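Local coordinates for protein nitrilotriacetate monooxygenase (Burkholderia pseudomallei, PDB 3SDO) that probably acts as a flavin-dependent monooxygenase of the bacterial luciferase-like superfamily, using reduced FMN and molecular oxygen to oxidise a substrate such as nitrilotriacetate, at residues Glu105-Ala110 against Pro203-Arg208; Met99-Ser104 against Trp126-Ser131; Gln213-Gln218 against Ala429-His434; Ala55-Ala60 against Ser91-Val96. One frame throughout, in Å; residues are numbered along the deposited sequence.

Contact 1 of 4, residues Glu105-Ala110 against Pro203-Arg208; sequences EPYNVA and PLNIRR
Tyr-107 meets the 203-208 loop almost entirely through the far half of its ring. Its CB sets out across the line to the loop, and CG, anti to the backbone N (chi1 -160°), carries the ring beyond the helix surface. CD1 is the first ring atom to come near the loop, 4.1 Å from Leu-204 CD1. Next along the same edge, CE1 lies 3.8 Å from Leu-204 CD1, which is nearly as near to CZ. This methyl thus sits over one face, offset toward the CE1-CZ rim, in a CH-pi contact 4.0 Å from the centroid of the Tyr-107 ring and 18° off the normal.

At the tip, OH donates to Pro-203 O over 2.8 Å. The acceptor lies at the ring edge, near its plane, and the donor arrives in the carbonyl plane, on a lone pair. One partner over a face and another at the edge together limit how the ring can turn.

The helix that presents this tyrosine, 106-119, is the one that follows strand 94-100 in a TIM-barrel fold of the luciferase-like family. Glu-105 occupies its N-cap position. The loop, by contrast, runs from strand 199-200 to strand 215-218, and it enters the contact through a cis peptide before Pro-203.

One turn of chain beyond the tyrosine, Ala-110 CB rests 4.0 Å from Leu-204 CD1, so a single methyl serves both helix residues. Leu-164 of helix 150-165 packs on Tyr-107 and Ala-110, while Asn-139 of the second subunit also touches the tyrosine.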
loop_
_atom_site.group_PDB
_atom_site.type_symbol
_atom_site.label_atom_id
_atom_site.label_comp_id
_atom_site.label_asym_id
_atom_site.label_seq_id
_atom_site.Cartn_x
_atom_site.Cartn_y
_atom_site.Cartn_z
ATOM N N GLU A 105 12.686 0.045 -3.364
ATOM C CA GLU A 105 13.284 -0.305 -4.657
ATOM C C GLU A 105 12.469 0.365 -5.763
ATOM O O GLU A 105 11.247 0.213 -5.796
ATOM C CB GLU A 105 13.304 -1.821 -4.857
ATOM C CG GLU A 105 14.372 -2.534 -4.069
ATOM C CD GLU A 105 15.793 -2.447 -4.702
ATOM O OE1 GLU A 105 15.950 -2.039 -5.883
ATOM O OE2 GLU A 105 16.762 -2.821 -4.008
ATOM N N PRO A 106 13.136 1.082 -6.688
ATOM C CA PRO A 106 12.363 1.755 -7.739
ATOM C C PRO A 106 11.427 0.825 -8.533
ATOM O O PRO A 106 10.333 1.241 -8.893
ATOM C CB PRO A 106 13.439 2.343 -8.669
ATOM C CG PRO A 106 14.727 1.783 -8.220
ATOM C CD PRO A 106 14.584 1.318 -6.822
ATOM N N TYR A 107 11.839 -0.414 -8.784
ATOM C CA TYR A 107 10.953 -1.338 -9.506
ATOM C C TYR A 107 9.666 -1.601 -8.721
ATOM O O TYR A 107 8.572 -1.638 -9.304
ATOM C CB TYR A 107 11.670 -2.650 -9.874
ATOM C CG TYR A 107 11.005 -3.424 -11.013
ATOM C CD1 TYR A 107 11.242 -3.093 -12.352
ATOM C CD2 TYR A 107 10.132 -4.478 -10.749
ATOM C CE1 TYR A 107 10.650 -3.819 -13.402
ATOM C CE2 TYR A 107 9.518 -5.190 -11.782
ATOM C CZ TYR A 107 9.786 -4.859 -13.105
ATOM O OH TYR A 107 9.178 -5.568 -14.117
ATOM N N ASN A 108 9.782 -1.753 -7.405
ATOM C CA ASN A 108 8.610 -1.972 -6.556
ATOM C C ASN A 108 7.726 -0.722 -6.465
ATOM O O ASN A 108 6.506 -0.825 -6.477
ATOM C CB ASN A 108 9.023 -2.407 -5.127
ATOM C CG ASN A 108 9.616 -3.806 -5.088
ATOM O OD1 ASN A 108 9.293 -4.643 -5.935
ATOM N ND2 ASN A 108 10.498 -4.067 -4.111
ATOM N N VAL A 109 8.345 0.447 -6.315
ATOM C CA VAL A 109 7.604 1.702 -6.299
ATOM C C VAL A 109 6.820 1.876 -7.585
ATOM O O VAL A 109 5.620 2.176 -7.571
ATOM C CB VAL A 109 8.550 2.904 -6.063
ATOM C CG1 VAL A 109 7.784 4.249 -6.226
ATOM C CG2 VAL A 109 9.182 2.791 -4.653
ATOM N N ALA A 110 7.491 1.673 -8.702
ATOM C CA ALA A 110 6.844 1.802 -9.992
ATOM C C ALA A 110 5.614 0.880 -10.113
ATOM O O ALA A 110 4.530 1.334 -10.537
ATOM C CB ALA A 110 7.860 1.554 -11.114
ATOM N N PRO A 203 11.716 -4.387 -18.755
ATOM C CA PRO A 203 10.611 -3.477 -18.629
ATOM C C PRO A 203 9.780 -3.746 -17.381
ATOM O O PRO A 203 9.944 -4.775 -16.716
ATOM C CB PRO A 203 9.753 -3.782 -19.864
ATOM C CG PRO A 203 10.422 -4.909 -20.601
ATOM C CD PRO A 203 11.400 -5.502 -19.662
ATOM N N LEU A 204 8.890 -2.809 -17.085
ATOM C CA LEU A 204 7.859 -3.010 -16.079
ATOM C C LEU A 204 6.813 -4.005 -16.579
ATOM O O LEU A 204 6.595 -4.116 -17.804
ATOM C CB LEU A 204 7.188 -1.675 -15.775
ATOM C CG LEU A 204 6.473 -1.560 -14.423
ATOM C CD1 LEU A 204 7.442 -1.764 -13.232
ATOM C CD2 LEU A 204 5.787 -0.219 -14.295
ATOM N N ASN A 205 6.151 -4.695 -15.636
ATOM C CA ASN A 205 5.128 -5.695 -15.958
ATOM C C ASN A 205 3.697 -5.210 -15.694
ATOM O O ASN A 205 2.801 -5.990 -15.377
ATOM C CB ASN A 205 5.409 -7.046 -15.276
ATOM C CG ASN A 205 5.437 -6.960 -13.769
ATOM O OD1 ASN A 205 5.311 -5.884 -13.193
ATOM N ND2 ASN A 205 5.615 -8.106 -13.122
ATOM N N ILE A 206 3.486 -3.910 -15.871
ATOM C CA ILE A 206 2.141 -3.341 -15.839
ATOM C C ILE A 206 2.107 -2.113 -16.747
ATOM O O ILE A 206 3.118 -1.400 -16.916
ATOM C CB ILE A 206 1.700 -3.012 -14.411
ATOM C CG1 ILE A 206 0.234 -2.575 -14.394
ATOM C CG2 ILE A 206 2.627 -1.942 -13.800
ATOM C CD1 ILE A 206 -0.354 -2.453 -12.975
ATOM N N ARG A 207 0.944 -1.896 -17.348
ATOM C CA ARG A 207 0.754 -0.845 -18.351
ATOM C C ARG A 207 0.550 0.537 -17.716
ATOM O O ARG A 207 0.522 0.677 -16.477
ATOM C CB ARG A 207 -0.453 -1.184 -19.231
ATOM C CG ARG A 207 -1.795 -1.242 -18.484
ATOM C CD ARG A 207 -2.927 -1.117 -19.457
ATOM N NE ARG A 207 -2.924 0.215 -20.068
ATOM C CZ ARG A 207 -3.465 0.519 -21.234
ATOM N NH1 ARG A 207 -4.093 -0.414 -21.951
ATOM N NH2 ARG A 207 -3.384 1.774 -21.690
ATOM N N ARG A 208 0.329 1.527 -18.582
ATOM C CA ARG A 208 0.109 2.920 -18.186
ATOM C C ARG A 208 -1.387 3.148 -17.921
ATOM O O ARG A 208 -2.203 2.430 -18.447
ATOM C CB ARG A 208 0.631 3.854 -19.282
ATOM C CG ARG A 208 2.099 3.608 -19.611
ATOM C CD ARG A 208 2.643 4.462 -20.763
ATOM N NE ARG A 208 3.181 5.730 -20.303
ATOM C CZ ARG A 208 2.643 6.934 -20.501
ATOM N NH1 ARG A 208 1.499 7.071 -21.142
ATOM N NH2 ARG A 208 3.250 8.005 -20.003
#

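Contact 2 of 4, residues Met99-Ser104 against Trp126-Ser131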
loop_
_atom_site.group_PDB
_atom_site.type_symbol
_atom_site.label_atom_id
_atom_site.label_comp_id
_atom_site.label_asym_id
_atom_site.label_seq_id
_atom_site.Cartn_x
_atom_site.Cartn_y
_atom_site.Cartn_z
ATOM N N MET A 99 5.972 7.942 -0.326
ATOM C CA MET A 99 6.905 6.831 -0.275
ATOM C C MET A 99 8.326 7.354 -0.462
ATOM O O MET A 99 8.571 8.228 -1.280
ATOM C CB MET A 99 6.588 5.759 -1.312
ATOM C CG MET A 99 7.268 4.431 -0.986
ATOM S SD MET A 99 6.819 3.157 -2.156
ATOM C CE MET A 99 5.127 2.785 -1.668
ATOM N N SER A 100 9.238 6.815 0.338
ATOM C CA SER A 100 10.613 7.278 0.399
ATOM C C SER A 100 11.463 6.733 -0.751
ATOM O O SER A 100 11.374 5.563 -1.109
ATOM C CB SER A 100 11.243 6.863 1.750
ATOM O OG SER A 100 12.625 6.580 1.601
ATOM N N SER A 101 12.311 7.591 -1.300
ATOM C CA SER A 101 13.261 7.199 -2.324
ATOM C C SER A 101 14.394 6.363 -1.756
ATOM O O SER A 101 14.952 5.569 -2.472
ATOM C CB SER A 101 13.904 8.430 -2.969
ATOM O OG SER A 101 12.926 9.364 -3.330
ATOM N N SER A 102 14.757 6.574 -0.491
ATOM C CA SER A 102 15.950 5.898 0.075
ATOM C C SER A 102 15.660 4.480 0.531
ATOM O O SER A 102 16.561 3.646 0.563
ATOM C CB SER A 102 16.529 6.693 1.243
ATOM O OG SER A 102 16.838 8.020 0.850
ATOM N N TYR A 103 14.399 4.189 0.841
ATOM C CA TYR A 103 14.061 2.920 1.477
ATOM C C TYR A 103 13.031 2.108 0.694
ATOM O O TYR A 103 12.259 1.365 1.268
ATOM C CB TYR A 103 13.599 3.189 2.913
ATOM C CG TYR A 103 14.617 3.997 3.697
ATOM C CD1 TYR A 103 15.918 3.546 3.840
ATOM C CD2 TYR A 103 14.296 5.245 4.224
ATOM C CE1 TYR A 103 16.869 4.289 4.546
ATOM C CE2 TYR A 103 15.237 5.989 4.945
ATOM C CZ TYR A 103 16.521 5.505 5.089
ATOM O OH TYR A 103 17.450 6.246 5.783
ATOM N N SER A 104 13.070 2.250 -0.628
ATOM C CA SER A 104 12.182 1.533 -1.539
ATOM C C SER A 104 12.960 1.203 -2.793
ATOM O O SER A 104 13.821 1.986 -3.237
ATOM C CB SER A 104 11.039 2.418 -1.939
ATOM O OG SER A 104 11.547 3.424 -2.821
ATOM N N TRP A 126 2.227 10.235 -6.304
ATOM C CA TRP A 126 3.312 9.805 -5.426
ATOM C C TRP A 126 3.982 11.038 -4.873
ATOM O O TRP A 126 4.471 11.870 -5.651
ATOM C CB TRP A 126 4.337 8.924 -6.183
ATOM C CG TRP A 126 5.633 8.607 -5.444
ATOM C CD1 TRP A 126 5.818 8.552 -4.104
ATOM C CD2 TRP A 126 6.908 8.258 -6.035
ATOM N NE1 TRP A 126 7.126 8.214 -3.811
ATOM C CE2 TRP A 126 7.814 8.038 -4.979
ATOM C CE3 TRP A 126 7.365 8.132 -7.351
ATOM C CZ2 TRP A 126 9.154 7.712 -5.199
ATOM C CZ3 TRP A 126 8.681 7.796 -7.575
ATOM C CH2 TRP A 126 9.569 7.598 -6.500
ATOM N N ASN A 127 3.973 11.162 -3.539
ATOM C CA ASN A 127 4.721 12.190 -2.840
ATOM C C ASN A 127 6.108 11.649 -2.582
ATOM O O ASN A 127 6.286 10.769 -1.731
ATOM C CB ASN A 127 4.066 12.614 -1.515
ATOM C CG ASN A 127 4.905 13.638 -0.766
ATOM O OD1 ASN A 127 5.461 14.566 -1.379
ATOM N ND2 ASN A 127 5.020 13.478 0.555
ATOM N N VAL A 128 7.066 12.157 -3.348
ATOM C CA VAL A 128 8.463 11.726 -3.289
ATOM C C VAL A 128 9.131 12.384 -2.084
ATOM O O VAL A 128 9.253 13.604 -2.019
ATOM C CB VAL A 128 9.209 12.095 -4.590
ATOM C CG1 VAL A 128 10.730 11.721 -4.517
ATOM C CG2 VAL A 128 8.542 11.420 -5.786
ATOM N N VAL A 129 9.513 11.558 -1.114
ATOM C CA VAL A 129 10.156 12.037 0.088
ATOM C C VAL A 129 11.666 11.806 0.006
ATOM O O VAL A 129 12.122 10.679 -0.138
ATOM C CB VAL A 129 9.491 11.419 1.318
ATOM C CG1 VAL A 129 10.434 11.303 2.453
ATOM C CG2 VAL A 129 8.250 12.260 1.690
ATOM N N THR A 130 12.409 12.915 0.059
ATOM C CA THR A 130 13.878 12.936 -0.053
ATOM C C THR A 130 14.558 12.733 1.305
ATOM O O THR A 130 15.547 12.017 1.404
ATOM C CB THR A 130 14.362 14.280 -0.670
ATOM O OG1 THR A 130 13.931 14.372 -2.039
ATOM C CG2 THR A 130 15.867 14.380 -0.625
ATOM N N SER A 131 14.022 13.380 2.339
ATOM C CA SER A 131 14.463 13.200 3.721
ATOM C C SER A 131 13.410 12.416 4.490
ATOM O O SER A 131 12.219 12.660 4.323
ATOM C CB SER A 131 14.652 14.567 4.400
HETATM O O HOH W 1 16.581 9.975 -1.120
#
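Met-99 O is approached by two N-H groups of the 126-131 segment, one from a side chain and one from the backbone. The shorter bond comes from the indole: Trp-126 NE1 donates over 2.9 Å to Met-99 O, with an N-H...O angle of 166°. The oxygen lies close to the indole plane, whereas the donor is tilted 32° from the carbonyl plane. Val-129 N makes a weak second bond to the same oxygen. Met-99 CB also touches the indole, 3.5 Å from Trp-126 NE1.

The ladder around this oxygen is parallel. Met-99 N donates to Asn-127 O at 3.2 Å, and Ser-101 N reaches Val-129 O in a weak bond as the strands end. On the side of the sheet where the Met-99 and Val-128 side chains lie, Ser-101 OG comes within 3.4 Å of Val-128 CG1.

What positions the indole is partly its own strand. With CG anti to the backbone N (chi1 170°), the ring reaches forward along the strand, where Val-128 CG2 lies 3.5 Å above the ring plane, over its centre. On the other segment, Ser-100 OG accepts from Tyr-103 N in an ST motif, and Ser-104 OG donates to Ser-100 O at 2.7 Å, across the turn that leaves the sheet.

The two strands are the outer members of a beta-alpha-beta unit whose helix 106-119 packs on the Met-99 face; its Phe-113 stacks with Trp-126. Strand 215-218 pairs with the other edge of strand 124-129, and Thr-130 touches Tyr-151 of helix 150-165, a predicted FMN-binding residue.

Contact 3 of 4, residues Gln213-Gln218 against Ala429-His434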
loop_
_atom_site.group_PDB
_atom_site.type_symbol
_atom_site.label_atom_id
_atom_site.label_comp_id
_atom_site.label_asym_id
_atom_site.label_seq_id
_atom_site.Cartn_x
_atom_site.Cartn_y
_atom_site.Cartn_z
ATOM N N GLN A 213 0.862 8.552 -16.324
ATOM C CA GLN A 213 1.638 8.193 -15.163
ATOM C C GLN A 213 1.055 8.887 -13.938
ATOM O O GLN A 213 0.390 9.937 -14.055
ATOM C CB GLN A 213 3.072 8.704 -15.285
ATOM C CG GLN A 213 3.847 8.246 -16.497
ATOM C CD GLN A 213 5.297 8.723 -16.441
ATOM O OE1 GLN A 213 5.657 9.595 -15.631
ATOM N NE2 GLN A 213 6.134 8.145 -17.287
ATOM N N PRO A 214 1.357 8.351 -12.747
ATOM C CA PRO A 214 0.925 9.022 -11.544
ATOM C C PRO A 214 1.550 10.414 -11.407
ATOM O O PRO A 214 2.645 10.658 -11.926
ATOM C CB PRO A 214 1.411 8.096 -10.427
ATOM C CG PRO A 214 1.607 6.783 -11.044
ATOM C CD PRO A 214 1.942 7.020 -12.470
ATOM N N VAL A 215 0.828 11.311 -10.747
ATOM C CA VAL A 215 1.275 12.691 -10.524
ATOM C C VAL A 215 2.367 12.751 -9.423
ATOM O O VAL A 215 2.262 12.082 -8.358
ATOM C CB VAL A 215 0.083 13.582 -10.156
ATOM C CG1 VAL A 215 0.505 15.054 -9.985
ATOM C CG2 VAL A 215 -1.008 13.461 -11.242
ATOM N N ILE A 216 3.425 13.514 -9.685
ATOM C CA ILE A 216 4.516 13.629 -8.723
ATOM C C ILE A 216 4.319 14.859 -7.843
ATOM O O ILE A 216 4.238 16.001 -8.341
ATOM C CB ILE A 216 5.898 13.717 -9.414
ATOM C CG1 ILE A 216 6.128 12.521 -10.329
ATOM C CG2 ILE A 216 7.042 13.819 -8.375
ATOM C CD1 ILE A 216 5.907 11.152 -9.699
ATOM N N PHE A 217 4.245 14.598 -6.539
ATOM C CA PHE A 217 4.214 15.606 -5.496
ATOM C C PHE A 217 5.573 15.631 -4.810
ATOM O O PHE A 217 6.234 14.591 -4.667
ATOM C CB PHE A 217 3.132 15.267 -4.461
ATOM C CG PHE A 217 1.736 15.557 -4.929
ATOM C CD1 PHE A 217 1.148 14.793 -5.901
ATOM C CD2 PHE A 217 1.012 16.585 -4.364
ATOM C CE1 PHE A 217 -0.124 15.057 -6.319
ATOM C CE2 PHE A 217 -0.255 16.889 -4.797
ATOM C CZ PHE A 217 -0.818 16.136 -5.778
ATOM N N GLN A 218 6.000 16.817 -4.400
ATOM C CA GLN A 218 7.218 16.940 -3.598
ATOM C C GLN A 218 7.075 18.083 -2.609
ATOM O O GLN A 218 6.232 18.939 -2.779
ATOM C CB GLN A 218 8.434 17.176 -4.490
ATOM C CG GLN A 218 8.790 16.025 -5.389
ATOM C CD GLN A 218 9.956 16.313 -6.286
ATOM O OE1 GLN A 218 10.783 17.192 -5.997
ATOM N NE2 GLN A 218 10.008 15.603 -7.427
ATOM N N ALA A 429 -11.931 12.729 -15.388
ATOM C CA ALA A 429 -11.815 11.367 -14.932
ATOM C C ALA A 429 -10.607 11.211 -14.020
ATOM O O ALA A 429 -10.686 10.486 -13.026
ATOM C CB ALA A 429 -11.723 10.416 -16.141
ATOM N N THR A 430 -9.522 11.947 -14.288
ATOM C CA THR A 430 -8.215 11.644 -13.686
ATOM C C THR A 430 -7.762 12.723 -12.703
ATOM O O THR A 430 -8.299 13.828 -12.693
ATOM C CB THR A 430 -7.145 11.522 -14.791
ATOM O OG1 THR A 430 -6.971 12.788 -15.420
ATOM C CG2 THR A 430 -7.526 10.453 -15.887
ATOM N N LEU A 431 -6.736 12.409 -11.916
ATOM C CA LEU A 431 -6.094 13.406 -11.082
ATOM C C LEU A 431 -5.494 14.559 -11.914
ATOM O O LEU A 431 -5.729 15.718 -11.608
ATOM C CB LEU A 431 -5.025 12.790 -10.175
ATOM C CG LEU A 431 -4.391 13.782 -9.175
ATOM C CD1 LEU A 431 -5.476 14.630 -8.471
ATOM C CD2 LEU A 431 -3.502 13.004 -8.134
ATOM N N ARG A 432 -4.762 14.243 -12.978
ATOM C CA ARG A 432 -4.308 15.283 -13.931
ATOM C C ARG A 432 -5.475 16.191 -14.393
ATOM O O ARG A 432 -5.375 17.422 -14.328
ATOM C CB ARG A 432 -3.563 14.664 -15.114
ATOM C CG ARG A 432 -2.195 14.091 -14.695
ATOM C CD ARG A 432 -1.354 13.579 -15.875
ATOM N NE ARG A 432 -0.230 12.844 -15.327
ATOM C CZ ARG A 432 0.898 13.398 -14.907
ATOM N NH1 ARG A 432 1.107 14.690 -15.052
ATOM N NH2 ARG A 432 1.827 12.646 -14.337
ATOM N N ASP A 433 -6.581 15.590 -14.823
ATOM C CA ASP A 433 -7.773 16.357 -15.226
ATOM C C ASP A 433 -8.248 17.345 -14.149
ATOM O O ASP A 433 -8.559 18.518 -14.451
ATOM C CB ASP A 433 -8.958 15.439 -15.510
ATOM C CG ASP A 433 -8.810 14.602 -16.762
ATOM O OD1 ASP A 433 -8.004 14.927 -17.679
ATOM O OD2 ASP A 433 -9.562 13.593 -16.827
ATOM N N HIS A 434 -8.339 16.875 -12.906
ATOM C CA HIS A 434 -8.788 17.722 -11.797
ATOM C C HIS A 434 -7.861 18.912 -11.629
ATOM O O HIS A 434 -8.314 20.024 -11.354
ATOM C CB HIS A 434 -8.783 16.992 -10.443
ATOM C CG HIS A 434 -9.679 15.806 -10.376
ATOM N ND1 HIS A 434 -10.753 15.625 -11.228
ATOM C CD2 HIS A 434 -9.666 14.731 -9.544
ATOM C CE1 HIS A 434 -11.338 14.473 -10.943
ATOM N NE2 HIS A 434 -10.712 13.925 -9.913
#
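Arg-432 and Val-215 slide past each other in opposite directions, the arginine running outward from its helix as the valine points in toward it. Val-215 CG2 touches the aliphatic part first, 3.7 Å from Arg-432 CG, and the same methyl lies over the centre of the guanidinium, 4.1 Å above its plane. The arginine chain is extended from CG to NE, which lays the flat group alongside the valine methyl and brings its NE/NH2 edge to the backbone of Gln-213.

There the guanidinium grips a single oxygen side-on. Arg-432 NH2 donates to Gln-213 O over 3.1 Å and Arg-432 NE to Gln-213 O over 3.2 Å. The oxygen lies near the guanidinium plane, but the two donors meet its carbonyl differently: NE is tilted 17° from the carbonyl plane, while NH2 stands well above it. This fork holds the plane of the guanidinium with the methyl of Val-215 against one face. Arg-432 NH2 also has a weak, long ion pair with Asp-234.

Leu-431 comes to Val-215 at about a right angle, its CG 4.0 Å from Val-215 CG2. Leu-431 CD2 meets the edge of the Phe-217 ring, 4.3 Å from its CE1. Both helix residues stand in the first turn, which Thr-430 and Asp-433 close with a capping box: Asp-433 N donates to Thr-430 OG1 at 2.9 Å, and Thr-430 N donates back to Asp-433 OD2.

Helix 431-435 thus lies against strand 215-218 of the barrel sheet. Strands 124-129 and 235-238 flank that strand, and the Phe-217 ring meets that of Phe-56 on strand 56-59.

Contact 4 of 4, residues Ala55-Ala60 against Ser91-Val96; sequences AFAFIA and SKIGLV
Val-96 O receives the N-H of Ile-59 across 2.8 Å, nearly along the C=O axis and almost straight at 172°. The same oxygen has a CA-H...O contact with Phe-58 CA at 3.4 Å, and Phe-58 CD1 brings the edge of its ring beside it. Farther back, Val-96 N donates to Ala-57 O and Ala-57 N to Gly-94 O, each at 2.9 Å, while Gly-94 N bonds to Ala-55 O.

These alternating bonds are the ladder of adjacent parallel strands, 56-59 and 94-100, in the TIM-barrel sheet of the luciferase-like family; the short segments differ by 16° in direction. The Phe-56 and Gly-94 alpha carbons come within 3.8 Å, close pairing at a site where glycine carries no CB.

On the face bearing Phe-56, Phe-58 and Val-96, the valine's two methyls part company. CG1, anti to the backbone N (chi1 178°), lies 3.7 Å from Phe-58 CD1, whereas Val-96 CG2 meets Phe-56 CD2 at the same distance. Leu-431 packs on Phe-56 and Val-96, and the Phe-58 side chain comes near Thr-98, a predicted FMN-binding residue. Ile-93 packs on the strand 56-59 backbone, its CG1 3.6 Å from Phe-56 CA and its CD1 reaching toward Ala-57 CB.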
loop_
_atom_site.group_PDB
_atom_site.type_symbol
_atom_site.label_atom_id
_atom_site.label_comp_id
_atom_site.label_asym_id
_atom_site.label_seq_id
_atom_site.Cartn_x
_atom_site.Cartn_y
_atom_site.Cartn_z
ATOM N N ALA A 55 -9.981 17.904 -4.731
ATOM C CA ALA A 55 -9.334 17.202 -5.871
ATOM C C ALA A 55 -8.604 15.913 -5.482
ATOM O O ALA A 55 -8.539 14.969 -6.274
ATOM C CB ALA A 55 -8.342 18.130 -6.542
ATOM N N PHE A 56 -7.977 15.889 -4.310
ATOM C CA PHE A 56 -7.218 14.689 -3.909
ATOM C C PHE A 56 -7.179 14.522 -2.392
ATOM O O PHE A 56 -7.303 15.498 -1.653
ATOM C CB PHE A 56 -5.788 14.669 -4.518
ATOM C CG PHE A 56 -4.930 15.799 -4.105
ATOM C CD1 PHE A 56 -5.022 17.012 -4.750
ATOM C CD2 PHE A 56 -4.033 15.678 -3.035
ATOM C CE1 PHE A 56 -4.227 18.087 -4.354
ATOM C CE2 PHE A 56 -3.257 16.738 -2.641
ATOM C CZ PHE A 56 -3.356 17.950 -3.287
ATOM N N ALA A 57 -7.073 13.265 -1.963
ATOM C CA ALA A 57 -6.737 12.900 -0.592
ATOM C C ALA A 57 -5.245 12.571 -0.574
ATOM O O ALA A 57 -4.754 11.898 -1.489
ATOM C CB ALA A 57 -7.582 11.675 -0.124
ATOM N N PHE A 58 -4.544 13.057 0.454
ATOM C CA PHE A 58 -3.112 12.874 0.627
ATOM C C PHE A 58 -2.847 12.110 1.939
ATOM O O PHE A 58 -3.330 12.490 3.013
ATOM C CB PHE A 58 -2.391 14.232 0.604
ATOM C CG PHE A 58 -0.925 14.173 1.001
ATOM C CD1 PHE A 58 -0.085 13.209 0.477
ATOM C CD2 PHE A 58 -0.400 15.085 1.897
ATOM C CE1 PHE A 58 1.266 13.142 0.852
ATOM C CE2 PHE A 58 0.947 15.039 2.279
ATOM C CZ PHE A 58 1.778 14.068 1.764
ATOM N N ILE A 59 -2.129 11.002 1.802
ATOM C CA ILE A 59 -1.717 10.138 2.896
ATOM C C ILE A 59 -0.221 10.312 3.045
ATOM O O ILE A 59 0.557 9.824 2.214
ATOM C CB ILE A 59 -2.067 8.665 2.623
ATOM C CG1 ILE A 59 -3.574 8.511 2.400
ATOM C CG2 ILE A 59 -1.645 7.758 3.804
ATOM C CD1 ILE A 59 -4.435 9.000 3.594
ATOM N N ALA A 60 0.153 11.078 4.069
ATOM C CA ALA A 60 1.531 11.268 4.481
ATOM C C ALA A 60 2.014 9.980 5.141
ATOM O O ALA A 60 1.224 9.093 5.427
ATOM C CB ALA A 60 1.651 12.463 5.481
ATOM N N SER A 91 -14.729 7.399 -6.377
ATOM C CA SER A 91 -14.761 7.394 -7.838
ATOM C C SER A 91 -13.950 8.504 -8.533
ATOM O O SER A 91 -13.470 8.290 -9.647
ATOM C CB SER A 91 -16.218 7.417 -8.315
ATOM O OG SER A 91 -16.887 8.532 -7.785
ATOM N N LYS A 92 -13.801 9.672 -7.913
ATOM C CA LYS A 92 -13.169 10.826 -8.587
ATOM C C LYS A 92 -11.941 11.327 -7.866
ATOM O O LYS A 92 -11.003 11.823 -8.502
ATOM C CB LYS A 92 -14.102 12.046 -8.632
ATOM C CG LYS A 92 -15.350 11.947 -9.401
ATOM C CD LYS A 92 -16.037 13.358 -9.486
ATOM C CE LYS A 92 -15.317 14.294 -10.508
ATOM N NZ LYS A 92 -16.171 15.411 -11.084
ATOM N N ILE A 93 -11.973 11.292 -6.537
ATOM C CA ILE A 93 -10.940 11.947 -5.754
ATOM C C ILE A 93 -9.556 11.323 -6.002
ATOM O O ILE A 93 -9.405 10.100 -6.101
ATOM C CB ILE A 93 -11.299 12.000 -4.272
ATOM C CG1 ILE A 93 -10.407 12.995 -3.516
ATOM C CG2 ILE A 93 -11.189 10.605 -3.630
ATOM C CD1 ILE A 93 -10.984 13.413 -2.140
ATOM N N GLY A 94 -8.546 12.167 -6.126
ATOM C CA GLY A 94 -7.175 11.685 -6.284
ATOM C C GLY A 94 -6.656 10.998 -5.035
ATOM O O GLY A 94 -7.173 11.181 -3.932
ATOM N N LEU A 95 -5.637 10.173 -5.224
ATOM C CA LEU A 95 -5.148 9.269 -4.180
ATOM C C LEU A 95 -3.646 9.395 -4.141
ATOM O O LEU A 95 -2.943 8.729 -4.913
ATOM C CB LEU A 95 -5.553 7.837 -4.525
ATOM C CG LEU A 95 -7.052 7.654 -4.735
ATOM C CD1 LEU A 95 -7.333 6.324 -5.496
ATOM C CD2 LEU A 95 -7.771 7.695 -3.380
ATOM N N VAL A 96 -3.161 10.250 -3.244
ATOM C CA VAL A 96 -1.766 10.622 -3.215
ATOM C C VAL A 96 -1.111 10.035 -1.969
ATOM O O VAL A 96 -1.579 10.250 -0.841
ATOM C CB VAL A 96 -1.621 12.135 -3.222
ATOM C CG1 VAL A 96 -0.133 12.549 -3.149
ATOM C CG2 VAL A 96 -2.310 12.711 -4.472
#

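From the N terminus, contact 4 comes first: it pairs strand 56-59 with strand 94-100, closing a loop that contains helix 79-88. Strand 94-100 then runs on into contact 2, which closes the following beta-alpha-beta unit with strand 124-129. Contact 1 starts inside that unit, on helix 106-119, and ends beyond it at 203-208, so contacts 1 and 2 cross; Val-109 packs on Met-99, Ser-104 and Trp-126. Contact 3 opens after contact 1 has closed and spans 210 residues to bring helix 431-435 back to strand 215-218, the neighbour of 124-129. There Phe-217 touches Phe-56 and Val-96, joining contacts 3 and 4, whose centres are 9 Å apart.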